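Local coordinates for protein urocanate hydratase (Paenibacillus sp. Soil724D2, PDB 7NED) that probably adds water to urocanate or its thio analogue, using a tightly held NAD+ cofactor, in the bacterial breakdown of ergothioneine, at residues Gly263-Gly268 against Glu272-Ala277. Residues are numbered along the deposited sequence; the frame is centred on the assembly and turned at random.
Sequences GYVPSG and EELEEA. With NAD (nicotinamide-adenine-dinucleotide), chain C.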
loop_
_atom_site.group_PDB
_atom_site.type_symbol
_atom_site.label_atom_id
_atom_site.label_comp_id
_atom_site.label_asym_id
_atom_site.label_seq_id
_atom_site.Cartn_x
_atom_site.Cartn_y
_atom_site.Cartn_z
ATOM N N GLY A 263 -1.706 -13.890 21.835
ATOM C CA GLY A 263 -0.415 -14.534 21.667
ATOM C C GLY A 263 0.260 -14.871 22.987
ATOM O O GLY A 263 0.039 -15.945 23.546
ATOM N N TYR A 264 1.036 -13.938 23.510
ATOM C CA TYR A 264 1.944 -14.197 24.629
ATOM C C TYR A 264 1.203 -14.498 25.934
ATOM O O TYR A 264 0.378 -13.698 26.404
ATOM C CB TYR A 264 2.843 -12.980 24.822
ATOM C CG TYR A 264 4.012 -13.309 25.668
ATOM C CD1 TYR A 264 3.894 -13.379 27.047
ATOM C CD2 TYR A 264 5.230 -13.631 25.086
ATOM C CE1 TYR A 264 4.994 -13.729 27.846
ATOM C CE2 TYR A 264 6.341 -13.964 25.872
ATOM C CZ TYR A 264 6.206 -14.018 27.242
ATOM O OH TYR A 264 7.295 -14.350 28.009
ATOM N N VAL A 265 1.525 -15.632 26.554
ATOM C CA VAL A 265 0.887 -16.048 27.800
ATOM C C VAL A 265 1.665 -15.448 28.965
ATOM O O VAL A 265 2.861 -15.754 29.119
ATOM C CB VAL A 265 0.829 -17.566 27.931
ATOM C CG1 VAL A 265 0.145 -17.901 29.233
ATOM C CG2 VAL A 265 0.095 -18.159 26.715
ATOM N N PRO A 266 1.041 -14.629 29.803
ATOM C CA PRO A 266 1.762 -14.014 30.911
ATOM C C PRO A 266 2.163 -15.060 31.923
ATOM O O PRO A 266 1.579 -16.141 31.993
ATOM C CB PRO A 266 0.733 -13.049 31.523
ATOM C CG PRO A 266 -0.343 -12.893 30.497
ATOM C CD PRO A 266 -0.370 -14.228 29.773
ATOM N N SER A 267 3.163 -14.711 32.728
ATOM C CA SER A 267 3.508 -15.566 33.856
ATOM C C SER A 267 2.296 -15.700 34.765
ATOM O O SER A 267 1.566 -14.730 34.990
ATOM C CB SER A 267 4.687 -14.985 34.643
ATOM O OG SER A 267 5.025 -15.860 35.713
ATOM N N GLY A 268 2.049 -16.914 35.252
ATOM C CA GLY A 268 0.990 -17.105 36.213
ATOM C C GLY A 268 -0.372 -17.401 35.637
ATOM O O GLY A 268 -1.293 -17.710 36.405
ATOM N N GLU A 272 -5.509 -22.590 29.828
ATOM C CA GLU A 272 -6.898 -22.940 29.868
ATOM C C GLU A 272 -7.785 -21.792 30.216
ATOM O O GLU A 272 -8.948 -21.826 29.987
ATOM N N GLU A 273 -7.220 -20.769 30.771
ATOM C CA GLU A 273 -8.034 -19.644 31.206
ATOM C C GLU A 273 -7.899 -18.428 30.321
ATOM O O GLU A 273 -8.479 -17.390 30.636
ATOM C CB GLU A 273 -7.670 -19.233 32.620
ATOM C CG GLU A 273 -7.621 -20.384 33.555
ATOM C CD GLU A 273 -6.610 -20.140 34.634
ATOM O OE1 GLU A 273 -5.379 -20.146 34.348
ATOM O OE2 GLU A 273 -7.077 -19.925 35.773
ATOM N N LEU A 274 -7.123 -18.513 29.249
ATOM C CA LEU A 274 -6.908 -17.333 28.427
ATOM C C LEU A 274 -8.201 -16.852 27.796
ATOM O O LEU A 274 -8.443 -15.647 27.756
ATOM C CB LEU A 274 -5.863 -17.608 27.354
ATOM C CG LEU A 274 -4.474 -17.819 27.948
ATOM C CD1 LEU A 274 -3.497 -18.248 26.877
ATOM C CD2 LEU A 274 -4.023 -16.511 28.589
ATOM N N GLU A 275 -9.045 -17.756 27.319
ATOM C CA GLU A 275 -10.303 -17.327 26.673
ATOM C C GLU A 275 -11.162 -16.571 27.610
ATOM O O GLU A 275 -11.722 -15.579 27.283
ATOM C CB GLU A 275 -11.110 -18.451 26.085
ATOM C CG GLU A 275 -10.342 -19.258 25.061
ATOM C CD GLU A 275 -10.592 -18.872 23.602
ATOM O OE1 GLU A 275 -10.724 -17.693 23.233
ATOM O OE2 GLU A 275 -10.642 -19.794 22.814
ATOM N N GLU A 276 -11.193 -17.068 28.817
ATOM C CA GLU A 276 -11.922 -16.474 29.855
ATOM C C GLU A 276 -11.401 -15.085 30.107
ATOM O O GLU A 276 -12.148 -14.176 30.241
ATOM C CB GLU A 276 -11.777 -17.344 31.065
ATOM N N ALA A 277 -10.098 -14.939 30.181
ATOM C CA ALA A 277 -9.487 -13.674 30.390
ATOM C C ALA A 277 -9.692 -12.725 29.238
ATOM O O ALA A 277 -9.929 -11.590 29.443
ATOM C CB ALA A 277 -8.028 -13.866 30.671
HETATM P PA NAD C . 1.942 -19.369 17.202
HETATM O O1A NAD C . 1.055 -18.413 17.995
HETATM O O2A NAD C . 1.480 -20.533 16.422
HETATM O O5B NAD C . 2.828 -20.119 18.438
HETATM C C5B NAD C . 3.254 -19.270 19.426
HETATM C C4B NAD C . 3.756 -20.256 20.581
HETATM O O4B NAD C . 4.206 -19.573 21.717
HETATM C C3B NAD C . 2.461 -21.039 20.972
HETATM O O3B NAD C . 2.712 -22.383 20.970
HETATM C C2B NAD C . 2.180 -20.523 22.417
HETATM O O2B NAD C . 1.723 -21.510 23.268
HETATM C C1B NAD C . 3.613 -20.232 22.854
HETATM N N9A NAD C . 3.733 -19.244 23.927
HETATM C C8A NAD C . 3.006 -18.079 24.146
HETATM N N7A NAD C . 3.384 -17.427 25.217
HETATM C C5A NAD C . 4.436 -18.177 25.727
HETATM C C6A NAD C . 5.259 -18.020 26.864
HETATM N N6A NAD C . 5.125 -16.960 27.693
HETATM N N1A NAD C . 6.233 -18.936 27.128
HETATM C C2A NAD C . 6.300 -19.991 26.278
HETATM N N3A NAD C . 5.593 -20.271 25.171
HETATM C C4A NAD C . 4.655 -19.332 24.927
HETATM O O3 NAD C . 2.917 -18.324 16.561
HETATM P PN NAD C . 3.901 -18.768 15.387
HETATM O O1N NAD C . 3.398 -18.935 13.983
HETATM O O2N NAD C . 4.897 -19.744 15.979
HETATM O O5D NAD C . 4.909 -17.387 15.173
HETATM C C5D NAD C . 5.572 -16.972 16.380
HETATM C C4D NAD C . 6.287 -15.676 16.114
HETATM O O4D NAD C . 7.057 -15.749 14.928
HETATM C C3D NAD C . 5.079 -14.659 15.764
HETATM O O3D NAD C . 5.284 -13.391 16.375
HETATM C C2D NAD C . 5.169 -14.497 14.202
HETATM O O2D NAD C . 4.872 -13.253 13.714
HETATM C C1D NAD C . 6.728 -14.553 14.263
HETATM N N1N NAD C . 7.466 -14.500 12.993
HETATM C C2N NAD C . 7.383 -13.244 12.426
HETATM C C3N NAD C . 8.062 -12.942 11.257
HETATM C C7N NAD C . 7.849 -11.536 10.680
HETATM O O7N NAD C . 8.661 -10.957 9.959
HETATM N N7N NAD C . 6.634 -10.925 10.939
HETATM C C4N NAD C . 8.847 -13.963 10.703
HETATM C C5N NAD C . 8.915 -15.211 11.321
HETATM C C6N NAD C . 8.217 -15.477 12.512
#
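V265 sets CG2 beside its own backbone N, with CG1 anti to that nitrogen (chi1 -179°), and L274 reaches toward it with CG anti to its carbonyl carbon (chi1 -68°). The two side chains cross at about a right angle, and V265 CG2 meets L274 CD1 at 3.6 Å; the other branch, L274 CD2, touches P266 CD loosely at 4.5 Å. V265 CG2 also lies 3.7 Å from NAD N7A, so this small apolar contact adjoins a backbone that reads the adenine of NAD, a worked example of base recognition by main-chain atoms. V265 N donates to NAD N7A over 2.9 Å in a nearly straight bond (172°), while NAD N6A gives V265 O a weak, bent one. On one face of the Y264 ring, offset toward the rim, the same amino nitrogen N6A lies 3.2 Å from Y264 CZ, and the ring's hydroxyl is hydrogen-bonded to E296. With an alanine in place of Y264, the adenine amino group would probably lose its aromatic cover and E296 its hydroxyl partner. In the Rossmann-like domain, the 263-268 loop follows strand 250-251 of the parallel sheet; Y264 and P266 rest on helix 282-305, S267 bonds to D236 of helix 234-243, and L274 lies in helix 274-280.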